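Hypothetical protein (Pseudomonas aeruginosa, PDB 2H9F) probably isomerises methylaconitate, as expected of a member of the PrpF family of methylaconitate isomerases. Local coordinates at residues E164-T169 against L313-M318; A191-G196 against G368-T373; P285-T290 against V296-I301; A347-H352 against T356-A361. All blocks are in the same frame, centred on the assembly; numbering follows the deposited sequence.

Contact 1: residues E164-T169 against L313-M318; sequences ELDGVT and LHHAMM
Asp166 and His315 meet in a small polar contact between two loops, one between strands 156-157 and 175-180, the other leading from strand 312-313 into helix 319-330. Asp166 stands in a type II beta turn running from Leu165 to Val168. Its carboxylate swings out to the ring edge of His315, with CG anti to the backbone N (chi1 -175°). The two side chains approach from opposite directions, their flat groups turned 50° apart. The bond from His315 NE2 to Asp166 OD2 is weak, long at 3.4 Å and bent to 135° at the hydrogen; OD1 lies almost as near to NE2, at 3.5 Å. The methyl of Ala316 packs over one face of the imidazole of its neighbour, His315, and just reaches the carboxylate. Within the histidine loop Ala316 N donates to His314 ND1 at 3.0 Å. The hydroxyl of Tyr55 of the second subunit hydrogen-bonds with Gly167 N, and Tyr55 also packs on Asp166, so the turn belongs to the dimer interface too. The contact bridges loops from two parts of the chain; proteins of this family probably have the two-lobed diaminopimelate epimerase-like fold, with a cleft between the lobes.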
loop_
_atom_site.group_PDB
_atom_site.type_symbol
_atom_site.label_atom_id
_atom_site.label_comp_id
_atom_site.label_asym_id
_atom_site.label_seq_id
_atom_site.Cartn_x
_atom_site.Cartn_y
_atom_site.Cartn_z
ATOM N N GLU A 164 -11.766 -14.172 14.170
ATOM C CA GLU A 164 -11.381 -13.998 12.767
ATOM C C GLU A 164 -12.359 -13.113 12.038
ATOM O O GLU A 164 -13.572 -13.234 12.208
ATOM C CB GLU A 164 -11.376 -15.322 12.016
ATOM C CG GLU A 164 -10.252 -16.321 12.287
ATOM C CD GLU A 164 -10.483 -17.696 11.580
ATOM N N LEU A 165 -11.831 -12.235 11.188
ATOM C CA LEU A 165 -12.640 -11.394 10.345
ATOM C C LEU A 165 -12.105 -11.555 8.923
ATOM O O LEU A 165 -10.905 -11.423 8.702
ATOM C CB LEU A 165 -12.531 -9.949 10.807
ATOM C CG LEU A 165 -13.418 -8.919 10.100
ATOM C CD1 LEU A 165 -14.885 -9.219 10.360
ATOM C CD2 LEU A 165 -12.998 -7.549 10.587
ATOM N N ASP A 166 -12.988 -11.854 7.971
ATOM C CA ASP A 166 -12.616 -11.919 6.572
ATOM C C ASP A 166 -11.893 -10.639 6.144
ATOM O O ASP A 166 -12.329 -9.524 6.439
ATOM C CB ASP A 166 -13.842 -12.204 5.682
ATOM C CG ASP A 166 -13.480 -12.417 4.181
ATOM O OD1 ASP A 166 -12.755 -13.376 3.847
ATOM O OD2 ASP A 166 -13.965 -11.631 3.334
ATOM N N GLY A 167 -10.772 -10.822 5.456
ATOM C CA GLY A 167 -9.914 -9.691 5.036
ATOM C C GLY A 167 -8.888 -9.229 6.051
ATOM O O GLY A 167 -8.076 -8.362 5.741
ATOM N N VAL A 168 -8.940 -9.780 7.267
ATOM C CA VAL A 168 -7.915 -9.544 8.312
ATOM C C VAL A 168 -7.086 -10.781 8.486
ATOM O O VAL A 168 -7.545 -11.829 8.889
ATOM C CB VAL A 168 -8.556 -9.166 9.641
ATOM C CG1 VAL A 168 -7.513 -8.951 10.750
ATOM C CG2 VAL A 168 -9.400 -7.910 9.434
ATOM N N THR A 169 -5.815 -10.616 8.192
ATOM C CA THR A 169 -4.894 -11.694 8.101
ATOM C C THR A 169 -4.833 -12.467 9.411
ATOM O O THR A 169 -4.864 -13.675 9.415
ATOM C CB THR A 169 -3.488 -11.079 7.748
ATOM O OG1 THR A 169 -3.626 -10.102 6.694
ATOM C CG2 THR A 169 -2.515 -12.166 7.389
ATOM N N LEU A 313 -21.511 -16.010 -7.746
ATOM C CA LEU A 313 -21.620 -16.362 -6.329
ATOM C C LEU A 313 -20.450 -15.729 -5.557
ATOM O O LEU A 313 -19.284 -15.903 -5.942
ATOM C CB LEU A 313 -21.553 -17.903 -6.137
ATOM C CG LEU A 313 -21.983 -18.390 -4.752
ATOM C CD1 LEU A 313 -23.452 -18.068 -4.489
ATOM C CD2 LEU A 313 -21.717 -19.878 -4.644
ATOM N N HIS A 314 -20.760 -14.985 -4.493
ATOM C CA HIS A 314 -19.745 -14.377 -3.626
ATOM C C HIS A 314 -19.084 -15.434 -2.735
ATOM O O HIS A 314 -19.735 -16.373 -2.332
ATOM C CB HIS A 314 -20.387 -13.298 -2.783
ATOM C CG HIS A 314 -19.410 -12.363 -2.145
ATOM N ND1 HIS A 314 -18.728 -12.676 -0.990
ATOM C CD2 HIS A 314 -19.022 -11.111 -2.488
ATOM C CE1 HIS A 314 -17.952 -11.664 -0.653
ATOM N NE2 HIS A 314 -18.120 -10.696 -1.539
ATOM N N HIS A 315 -17.789 -15.269 -2.439
ATOM C CA HIS A 315 -16.977 -16.258 -1.689
ATOM C C HIS A 315 -17.299 -16.334 -0.200
ATOM O O HIS A 315 -16.941 -17.314 0.489
ATOM C CB HIS A 315 -15.442 -15.974 -1.843
ATOM C CG HIS A 315 -14.915 -14.857 -0.970
ATOM N ND1 HIS A 315 -15.128 -13.516 -1.245
ATOM C CD2 HIS A 315 -14.189 -14.890 0.177
ATOM C CE1 HIS A 315 -14.559 -12.777 -0.302
ATOM N NE2 HIS A 315 -13.987 -13.587 0.575
ATOM N N ALA A 316 -17.896 -15.274 0.307
ATOM C CA ALA A 316 -18.269 -15.180 1.694
ATOM C C ALA A 316 -19.607 -14.394 1.727
ATOM O O ALA A 316 -20.619 -14.872 1.220
ATOM C CB ALA A 316 -17.150 -14.490 2.467
HETATM N N MSE A 317 -19.632 -13.195 2.284
HETATM C CA MSE A 317 -20.834 -12.379 2.151
HETATM C C MSE A 317 -20.462 -10.913 2.032
HETATM O O MSE A 317 -19.555 -10.448 2.699
HETATM C CB MSE A 317 -21.764 -12.640 3.353
HETATM C CG MSE A 317 -23.126 -11.981 3.262
HETATM SE SE MSE A 317 -24.157 -12.503 1.679
HETATM C CE MSE A 317 -23.916 -14.439 1.932
HETATM N N MSE A 318 -21.182 -10.186 1.181
HETATM C CA MSE A 318 -21.000 -8.770 1.029
HETATM C C MSE A 318 -21.438 -8.046 2.292
HETATM O O MSE A 318 -22.409 -8.419 2.936
HETATM C CB MSE A 318 -21.873 -8.257 -0.137
HETATM C CG MSE A 318 -21.532 -8.821 -1.544
HETATM SE SE MSE A 318 -22.428 -10.509 -1.879
HETATM C CE MSE A 318 -24.156 -9.807 -2.230
#

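Contact 2: residues A191-G196 against G368-T373; sequences AIFPTG and GEWTVT
Phe193 turns its ring edge toward the face of the Trp370 indole in an offset edge-to-face pair. The phenyl ring and the five-membered ring have centroids 5.5 Å apart and planes at 74°. The closest carbons are Phe193 CE2 and Trp370 CD1, 3.7 Å apart, so the pyrrole part of the indole does the touching. With CG anti to the carbonyl carbon in both (chi1 -67° and -73°), each ring lies beside its own backbone N and reaches the other across the segments. Beside them Ile192 points at the strand: its CG1 sits against the carbonyl oxygen of Trp370 at 3.5 Å, and its CD1 meets Val372 CG2 at 3.9 Å, the two side chains crossing at about a right angle. Here a loop whose type I turn, Phe193 to Gly196, precedes strand 200-204 is laid against the start of the long strand 369-386, just past its hairpin connection from strand 355-366. No direct hydrogen bond joins the two segments; a water bridges them, accepting from Ile192 N and donating to Trp370 O at 2.9 Å. Ile192 CG2 also lies over one face of the Phe193 ring. Ile215 and Thr213 of strand 208-216 adjoin the phenyl group, and Ile331 touches both aromatic rings.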
loop_
_atom_site.group_PDB
_atom_site.type_symbol
_atom_site.label_atom_id
_atom_site.label_comp_id
_atom_site.label_asym_id
_atom_site.label_seq_id
_atom_site.Cartn_x
_atom_site.Cartn_y
_atom_site.Cartn_z
ATOM N N ALA A 191 -39.305 2.206 2.139
ATOM C CA ALA A 191 -39.795 1.150 3.027
ATOM C C ALA A 191 -38.838 -0.031 3.092
ATOM O O ALA A 191 -38.168 -0.346 2.122
ATOM C CB ALA A 191 -41.206 0.680 2.594
ATOM N N ILE A 192 -38.776 -0.664 4.252
ATOM C CA ILE A 192 -37.996 -1.870 4.434
ATOM C C ILE A 192 -38.535 -2.966 3.504
ATOM O O ILE A 192 -37.777 -3.721 2.944
ATOM C CB ILE A 192 -38.020 -2.309 5.933
ATOM C CG1 ILE A 192 -37.421 -1.208 6.823
ATOM C CG2 ILE A 192 -37.253 -3.603 6.180
ATOM C CD1 ILE A 192 -35.972 -0.825 6.456
ATOM N N PHE A 193 -39.851 -3.011 3.328
ATOM C CA PHE A 193 -40.518 -3.997 2.483
ATOM C C PHE A 193 -41.307 -3.265 1.431
ATOM O O PHE A 193 -42.457 -2.902 1.652
ATOM C CB PHE A 193 -41.431 -4.873 3.315
ATOM C CG PHE A 193 -40.676 -5.750 4.274
ATOM C CD1 PHE A 193 -39.948 -6.809 3.803
ATOM C CD2 PHE A 193 -40.668 -5.472 5.641
ATOM C CE1 PHE A 193 -39.228 -7.619 4.683
ATOM C CE2 PHE A 193 -39.949 -6.251 6.501
ATOM C CZ PHE A 193 -39.231 -7.319 6.025
ATOM N N PRO A 194 -40.671 -3.003 0.287
ATOM C CA PRO A 194 -41.342 -2.191 -0.719
ATOM C C PRO A 194 -42.623 -2.793 -1.263
ATOM O O PRO A 194 -43.479 -2.044 -1.716
ATOM C CB PRO A 194 -40.302 -2.043 -1.825
ATOM C CG PRO A 194 -39.321 -3.132 -1.594
ATOM C CD PRO A 194 -39.303 -3.371 -0.116
ATOM N N THR A 195 -42.781 -4.115 -1.221
ATOM C CA THR A 195 -44.069 -4.683 -1.656
ATOM C C THR A 195 -45.120 -4.591 -0.566
ATOM O O THR A 195 -46.283 -4.815 -0.833
ATOM C CB THR A 195 -43.953 -6.147 -2.064
ATOM O OG1 THR A 195 -43.673 -6.923 -0.901
ATOM C CG2 THR A 195 -42.830 -6.310 -3.075
ATOM N N GLY A 196 -44.720 -4.270 0.657
ATOM C CA GLY A 196 -45.628 -4.313 1.796
ATOM C C GLY A 196 -45.809 -5.696 2.404
ATOM O O GLY A 196 -46.591 -5.857 3.325
ATOM N N GLY A 368 -48.349 -1.789 10.418
ATOM C CA GLY A 368 -47.790 -2.645 9.364
ATOM C C GLY A 368 -46.330 -2.348 9.016
ATOM O O GLY A 368 -45.644 -3.190 8.389
ATOM N N GLU A 369 -45.856 -1.165 9.445
ATOM C CA GLU A 369 -44.615 -0.547 8.934
ATOM C C GLU A 369 -43.418 -0.808 9.850
ATOM O O GLU A 369 -43.405 -0.404 11.004
ATOM C CB GLU A 369 -44.839 0.958 8.798
ATOM C CG GLU A 369 -44.287 1.579 7.519
ATOM C CD GLU A 369 -44.466 3.123 7.502
ATOM O OE1 GLU A 369 -45.640 3.617 7.467
ATOM O OE2 GLU A 369 -43.423 3.834 7.537
ATOM N N TRP A 370 -42.409 -1.468 9.315
ATOM C CA TRP A 370 -41.243 -1.845 10.079
ATOM C C TRP A 370 -40.174 -0.742 10.077
ATOM O O TRP A 370 -39.923 -0.123 9.040
ATOM C CB TRP A 370 -40.658 -3.119 9.491
ATOM C CG TRP A 370 -41.475 -4.325 9.783
ATOM C CD1 TRP A 370 -42.386 -4.908 8.971
ATOM C CD2 TRP A 370 -41.443 -5.116 10.973
ATOM N NE1 TRP A 370 -42.945 -6.004 9.577
ATOM C CE2 TRP A 370 -42.389 -6.154 10.810
ATOM C CE3 TRP A 370 -40.710 -5.049 12.153
ATOM C CZ2 TRP A 370 -42.609 -7.122 11.778
ATOM C CZ3 TRP A 370 -40.932 -5.996 13.111
ATOM C CH2 TRP A 370 -41.894 -7.013 12.931
ATOM N N THR A 371 -39.545 -0.529 11.235
ATOM C CA THR A 371 -38.389 0.350 11.401
ATOM C C THR A 371 -37.236 -0.434 12.008
ATOM O O THR A 371 -37.430 -1.120 13.010
ATOM C CB THR A 371 -38.743 1.449 12.377
ATOM O OG1 THR A 371 -39.841 2.176 11.839
ATOM C CG2 THR A 371 -37.603 2.412 12.573
ATOM N N VAL A 372 -36.044 -0.318 11.430
ATOM C CA VAL A 372 -34.862 -1.000 11.972
ATOM C C VAL A 372 -34.262 -0.087 13.023
ATOM O O VAL A 372 -33.985 1.069 12.757
ATOM C CB VAL A 372 -33.798 -1.316 10.917
ATOM C CG1 VAL A 372 -32.580 -2.060 11.557
ATOM C CG2 VAL A 372 -34.399 -2.132 9.778
ATOM N N THR A 373 -34.089 -0.591 14.233
ATOM C CA THR A 373 -33.574 0.229 15.301
ATOM C C THR A 373 -32.100 -0.038 15.587
ATOM O O THR A 373 -31.418 0.825 16.166
ATOM C CB THR A 373 -34.393 0.021 16.587
ATOM O OG1 THR A 373 -34.388 -1.358 16.929
ATOM C CG2 THR A 373 -35.823 0.532 16.409
HETATM O O HOH W 1 -40.809 0.304 6.365
#

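Contact 3: residues P285-T290 against V296-I301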
loop_
_atom_site.group_PDB
_atom_site.type_symbol
_atom_site.label_atom_id
_atom_site.label_comp_id
_atom_site.label_asym_id
_atom_site.label_seq_id
_atom_site.Cartn_x
_atom_site.Cartn_y
_atom_site.Cartn_z
ATOM N N PRO A 285 -30.030 -24.921 8.380
ATOM C CA PRO A 285 -28.685 -25.394 8.531
ATOM C C PRO A 285 -28.464 -26.845 8.157
ATOM O O PRO A 285 -29.295 -27.704 8.345
ATOM C CB PRO A 285 -28.374 -25.136 10.003
ATOM C CG PRO A 285 -29.608 -24.800 10.650
ATOM C CD PRO A 285 -30.620 -24.454 9.645
ATOM N N ARG A 286 -27.275 -27.089 7.655
ATOM C CA ARG A 286 -26.896 -28.335 7.083
ATOM C C ARG A 286 -25.400 -28.295 7.189
ATOM O O ARG A 286 -24.788 -27.259 6.964
ATOM C CB ARG A 286 -27.248 -28.326 5.611
ATOM C CG ARG A 286 -28.054 -29.487 5.131
ATOM C CD ARG A 286 -29.052 -29.016 4.098
ATOM N NE ARG A 286 -30.401 -29.463 4.453
ATOM C CZ ARG A 286 -31.512 -28.758 4.220
ATOM N NH1 ARG A 286 -31.444 -27.564 3.629
ATOM N NH2 ARG A 286 -32.699 -29.245 4.596
ATOM N N ASP A 287 -24.806 -29.422 7.514
ATOM C CA ASP A 287 -23.386 -29.557 7.435
ATOM C C ASP A 287 -22.914 -29.374 6.013
ATOM O O ASP A 287 -23.546 -29.862 5.065
ATOM C CB ASP A 287 -22.945 -30.989 7.833
ATOM C CG ASP A 287 -23.327 -31.385 9.236
ATOM O OD1 ASP A 287 -23.872 -30.582 9.992
ATOM O OD2 ASP A 287 -23.058 -32.549 9.591
ATOM N N TYR A 288 -21.760 -28.728 5.876
ATOM C CA TYR A 288 -21.071 -28.620 4.582
ATOM C C TYR A 288 -19.587 -28.388 4.762
ATOM O O TYR A 288 -19.162 -27.936 5.818
ATOM C CB TYR A 288 -21.656 -27.493 3.748
ATOM C CG TYR A 288 -21.444 -26.104 4.295
ATOM C CD1 TYR A 288 -22.160 -25.645 5.379
ATOM C CD2 TYR A 288 -20.548 -25.226 3.688
ATOM C CE1 TYR A 288 -21.960 -24.341 5.871
ATOM C CE2 TYR A 288 -20.362 -23.929 4.164
ATOM C CZ TYR A 288 -21.066 -23.496 5.248
ATOM O OH TYR A 288 -20.861 -22.216 5.723
ATOM N N ARG A 289 -18.830 -28.725 3.718
ATOM C CA ARG A 289 -17.401 -28.458 3.632
ATOM C C ARG A 289 -17.148 -27.324 2.628
ATOM O O ARG A 289 -17.757 -27.271 1.568
ATOM C CB ARG A 289 -16.670 -29.721 3.197
ATOM C CG ARG A 289 -15.228 -29.795 3.621
ATOM C CD ARG A 289 -14.611 -31.106 3.196
ATOM N NE ARG A 289 -15.079 -32.283 3.944
ATOM C CZ ARG A 289 -14.718 -32.609 5.193
ATOM N NH1 ARG A 289 -13.928 -31.809 5.901
ATOM N NH2 ARG A 289 -15.161 -33.742 5.756
ATOM N N THR A 290 -16.249 -26.415 2.964
ATOM C CA THR A 290 -15.752 -25.422 2.003
ATOM C C THR A 290 -14.775 -25.991 0.882
ATOM O O THR A 290 -14.266 -27.137 0.962
ATOM C CB THR A 290 -15.043 -24.334 2.786
ATOM O OG1 THR A 290 -13.817 -24.910 3.241
ATOM C CG2 THR A 290 -15.923 -23.862 4.004
ATOM N N VAL A 296 -18.235 -27.117 8.318
ATOM C CA VAL A 296 -19.152 -26.376 9.177
ATOM C C VAL A 296 -20.327 -27.288 9.544
ATOM O O VAL A 296 -21.002 -27.771 8.658
ATOM C CB VAL A 296 -19.703 -25.145 8.450
ATOM C CG1 VAL A 296 -20.685 -24.404 9.359
ATOM C CG2 VAL A 296 -18.562 -24.227 7.993
ATOM N N ALA A 297 -20.544 -27.535 10.835
ATOM C CA ALA A 297 -21.629 -28.378 11.318
ATOM C C ALA A 297 -22.923 -27.576 11.439
ATOM O O ALA A 297 -22.910 -26.389 11.765
ATOM C CB ALA A 297 -21.256 -28.987 12.658
ATOM N N ALA A 298 -24.041 -28.234 11.158
ATOM C CA ALA A 298 -25.358 -27.642 11.217
ATOM C C ALA A 298 -25.621 -27.025 12.578
ATOM O O ALA A 298 -26.196 -25.955 12.680
ATOM C CB ALA A 298 -26.420 -28.722 10.915
ATOM N N GLY A 299 -25.160 -27.692 13.623
ATOM C CA GLY A 299 -25.344 -27.231 15.003
ATOM C C GLY A 299 -24.636 -25.919 15.316
ATOM O O GLY A 299 -24.967 -25.240 16.288
ATOM N N ASP A 300 -23.666 -25.565 14.488
ATOM C CA ASP A 300 -22.873 -24.397 14.715
ATOM C C ASP A 300 -23.494 -23.157 14.102
ATOM O O ASP A 300 -23.014 -22.081 14.331
ATOM C CB ASP A 300 -21.504 -24.562 14.064
ATOM C CG ASP A 300 -20.642 -25.633 14.724
ATOM O OD1 ASP A 300 -20.938 -26.054 15.870
ATOM O OD2 ASP A 300 -19.632 -25.995 14.061
ATOM N N ILE A 301 -24.494 -23.320 13.244
ATOM C CA ILE A 301 -25.070 -22.195 12.524
ATOM C C ILE A 301 -26.581 -22.212 12.673
ATOM O O ILE A 301 -27.162 -23.236 12.991
ATOM C CB ILE A 301 -24.689 -22.191 11.008
ATOM C CG1 ILE A 301 -24.941 -23.558 10.350
ATOM C CG2 ILE A 301 -23.208 -21.772 10.799
ATOM C CD1 ILE A 301 -24.969 -23.513 8.836
#
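Tyr288 and Val296 are joined through their backbones as an antiparallel hydrogen-bonded pair. Val296 N reaches Tyr288 O at 2.8 Å, and Tyr288 N returns a bond to Val296 O at 3.0 Å. That same Val296 oxygen also receives the CA-H of Asp287, 3.2 Å from Asp287 CA, so two neighbouring donors share it. Beyond the bridge a side-chain to backbone bond takes over: Asp287 OD1 accepts from Ala298 N at 2.6 Å with a nearly straight angle of 163°, tying the carboxylate to the start of the 3-10 turn 298-300. The aspartate reaches it with CG beside its own backbone N (chi1 -60°).

Apolar packing runs from the buried Tyr288, Val296 and Ile301 out to Pro285 and Ala298. The phenol ring of Tyr288 and the side chain of Val296 lie side by side, pointing the same way. Val296 CB is 3.5 Å from Tyr288 CE1, while CG2 makes an off-centre CH-pi contact, 4.2 Å from the ring centroid. Ile301 CD1 comes to the edge of the ring, near its plane. At the other end, Pro285 CB packs on Ile301 CG1 at 3.8 Å and on the Ala298 methyl. Beyond the segments, Arg306 makes a cation-pi contact with the Tyr288 ring, and the Tyr288 hydroxyl bonds to the carbonyl of His352. Together the two pieces form a short two-stranded beta hairpin, its returning arm passing through a 3-10 turn before strand 303-309.

Contact 4: residues A347-H352 against T356-A361; sequences AVRFGH and TLRVGA. With SO4 (sulfate ion), chain G.
Strands 347-352 and 356-361 run antiparallel, at 154° between their directions with axes 4.5 Å apart at closest, as a twisted hairpin whose hydrogen-bonded pairs are Val348 with Val359 and Phe350 with Leu357. Val348 N to Val359 O is the shortest of their four backbone bonds, at 2.8 Å. On the face of Val348, Phe350, Leu357 and Val359 the contact is apolar: Leu357 CB sits over the Phe350 ring, 4.0 Å from its centroid, while Val359 CG2 comes to the ring edge. Leu357 CD2 adds a contact of 3.6 Å to Phe350 CZ. Met317 and Ile325 of helix 319-330 also pack on the Phe350 side chain.

The face of Arg349, Thr356 and Arg358 is polar. The Arg349 chain is bent at chi3 (-70°), which carries NH1 to Thr356 OG1 at 3.0 Å. Its NE donates to sulfate O4 at 2.9 Å, with weaker bonds from NE to O1 and from NH2 to O4, so the anion sits at the guanidinium edge. Arg358 CB lies over one guanidinium face, and Arg358 CD approaches sulfate O2 at 3.5 Å. His352 ND1 is held by the backbone N of Ser354, while a water links NE2 to the carbonyl of Thr356. With two arginines beside the sulfate, this face of the hairpin would probably present a positive field that suits an anion, although the sulfate itself probably comes from the crystallisation liquor.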
loop_
_atom_site.group_PDB
_atom_site.type_symbol
_atom_site.label_atom_id
_atom_site.label_comp_id
_atom_site.label_asym_id
_atom_site.label_seq_id
_atom_site.Cartn_x
_atom_site.Cartn_y
_atom_site.Cartn_z
ATOM N N ALA A 347 -30.158 -12.170 16.773
ATOM C CA ALA A 347 -28.784 -12.426 16.331
ATOM C C ALA A 347 -28.810 -13.795 15.678
ATOM O O ALA A 347 -29.402 -14.711 16.232
ATOM C CB ALA A 347 -27.826 -12.458 17.513
ATOM N N VAL A 348 -28.144 -13.933 14.535
ATOM C CA VAL A 348 -28.001 -15.218 13.874
ATOM C C VAL A 348 -26.584 -15.404 13.369
ATOM O O VAL A 348 -25.942 -14.445 12.957
ATOM C CB VAL A 348 -28.955 -15.351 12.640
ATOM C CG1 VAL A 348 -30.455 -15.495 13.090
ATOM C CG2 VAL A 348 -28.722 -14.238 11.690
ATOM N N ARG A 349 -26.104 -16.653 13.405
ATOM C CA ARG A 349 -24.865 -17.043 12.738
ATOM C C ARG A 349 -25.220 -17.829 11.469
ATOM O O ARG A 349 -25.796 -18.911 11.539
ATOM C CB ARG A 349 -23.999 -17.897 13.668
ATOM C CG ARG A 349 -22.660 -18.275 13.059
ATOM C CD ARG A 349 -21.791 -19.043 14.020
ATOM N NE ARG A 349 -21.318 -18.187 15.095
ATOM C CZ ARG A 349 -20.316 -17.304 14.973
ATOM N NH1 ARG A 349 -19.667 -17.148 13.816
ATOM N NH2 ARG A 349 -19.976 -16.546 16.015
ATOM N N PHE A 350 -24.872 -17.289 10.311
ATOM C CA PHE A 350 -25.106 -17.967 9.031
ATOM C C PHE A 350 -23.820 -18.545 8.423
ATOM O O PHE A 350 -22.695 -18.049 8.662
ATOM C CB PHE A 350 -25.840 -17.068 8.021
ATOM C CG PHE A 350 -25.072 -15.877 7.576
ATOM C CD1 PHE A 350 -25.166 -14.669 8.261
ATOM C CD2 PHE A 350 -24.315 -15.924 6.414
ATOM C CE1 PHE A 350 -24.458 -13.539 7.847
ATOM C CE2 PHE A 350 -23.614 -14.797 5.976
ATOM C CZ PHE A 350 -23.695 -13.591 6.707
ATOM N N GLY A 351 -24.017 -19.623 7.670
ATOM C CA GLY A 351 -22.944 -20.328 7.009
ATOM C C GLY A 351 -22.892 -19.807 5.598
ATOM O O GLY A 351 -23.883 -19.883 4.905
ATOM N N HIS A 352 -21.739 -19.282 5.176
ATOM C CA HIS A 352 -21.550 -18.851 3.787
ATOM C C HIS A 352 -20.474 -19.755 3.191
ATOM O O HIS A 352 -20.005 -20.623 3.885
ATOM C CB HIS A 352 -21.218 -17.364 3.715
ATOM C CG HIS A 352 -19.994 -16.964 4.472
ATOM N ND1 HIS A 352 -18.731 -17.404 4.134
ATOM C CD2 HIS A 352 -19.843 -16.176 5.565
ATOM C CE1 HIS A 352 -17.857 -16.898 4.990
ATOM N NE2 HIS A 352 -18.501 -16.134 5.855
ATOM N N THR A 356 -18.452 -18.717 8.506
ATOM C CA THR A 356 -19.688 -18.342 9.181
ATOM C C THR A 356 -19.544 -16.900 9.641
ATOM O O THR A 356 -18.438 -16.394 9.797
ATOM C CB THR A 356 -20.019 -19.263 10.399
ATOM O OG1 THR A 356 -19.167 -18.934 11.506
ATOM C CG2 THR A 356 -19.796 -20.804 10.097
ATOM N N LEU A 357 -20.676 -16.233 9.828
ATOM C CA LEU A 357 -20.716 -14.843 10.247
ATOM C C LEU A 357 -21.921 -14.620 11.195
ATOM O O LEU A 357 -23.033 -15.041 10.890
ATOM C CB LEU A 357 -20.887 -13.981 9.008
ATOM C CG LEU A 357 -20.438 -12.552 8.940
ATOM C CD1 LEU A 357 -19.084 -12.357 9.461
ATOM C CD2 LEU A 357 -20.530 -12.089 7.478
ATOM N N ARG A 358 -21.685 -13.975 12.336
ATOM C CA ARG A 358 -22.726 -13.617 13.277
ATOM C C ARG A 358 -23.147 -12.166 13.104
ATOM O O ARG A 358 -22.344 -11.211 13.252
ATOM C CB ARG A 358 -22.241 -13.812 14.695
ATOM C CG ARG A 358 -23.320 -13.741 15.758
ATOM C CD ARG A 358 -22.698 -13.604 17.147
ATOM N NE ARG A 358 -23.669 -13.280 18.206
ATOM C CZ ARG A 358 -24.048 -12.043 18.579
ATOM N NH1 ARG A 358 -23.575 -10.926 18.002
ATOM N NH2 ARG A 358 -24.938 -11.935 19.566
ATOM N N VAL A 359 -24.413 -11.992 12.778
ATOM C CA VAL A 359 -24.980 -10.671 12.620
ATOM C C VAL A 359 -26.260 -10.558 13.449
ATOM O O VAL A 359 -26.796 -11.560 13.909
ATOM C CB VAL A 359 -25.269 -10.344 11.147
ATOM C CG1 VAL A 359 -23.969 -10.272 10.350
ATOM C CG2 VAL A 359 -26.289 -11.314 10.533
ATOM N N GLY A 360 -26.737 -9.334 13.640
ATOM C CA GLY A 360 -27.905 -9.114 14.433
ATOM C C GLY A 360 -28.629 -7.864 14.051
ATOM O O GLY A 360 -28.087 -6.993 13.364
ATOM N N ALA A 361 -29.872 -7.783 14.506
ATOM C CA ALA A 361 -30.696 -6.618 14.265
ATOM C C ALA A 361 -31.823 -6.546 15.268
ATOM O O ALA A 361 -32.203 -7.546 15.882
ATOM C CB ALA A 361 -31.259 -6.660 12.897
HETATM S S SO4 G . -22.647 -18.104 18.386
HETATM O O1 SO4 G . -23.639 -18.253 17.310
HETATM O O2 SO4 G . -22.509 -16.695 18.785
HETATM O O3 SO4 G . -23.101 -18.895 19.528
HETATM O O4 SO4 G . -21.349 -18.640 17.979
HETATM O O HOH W 2 -17.574 -15.003 12.739
HETATM O O HOH W 3 -16.611 -15.211 7.906
#

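In the fold
Contact 4 buries the most surface and has the most interior residues; contacts 2 and 3 are mixed and lie farther out in the chain, and contact 1 buries the least. Contacts 2 and 4 lie on strands that are neighbours in the sheet, 369-386 and 355-366, with nearest atoms about 5 Å apart. Contact 4 is the hub: its hairpin touches contact 3, through the probable Tyr288 hydroxyl to His352 carbonyl bond and Ile301 on the Arg349 backbone, and contact 1, where Ala316 packs on His352. Contacts 3 and 4 are knit by backbone pairing, contact 2 by rings, aliphatic groups and a bridging water, and contact 1 by one weak polar bond between loops.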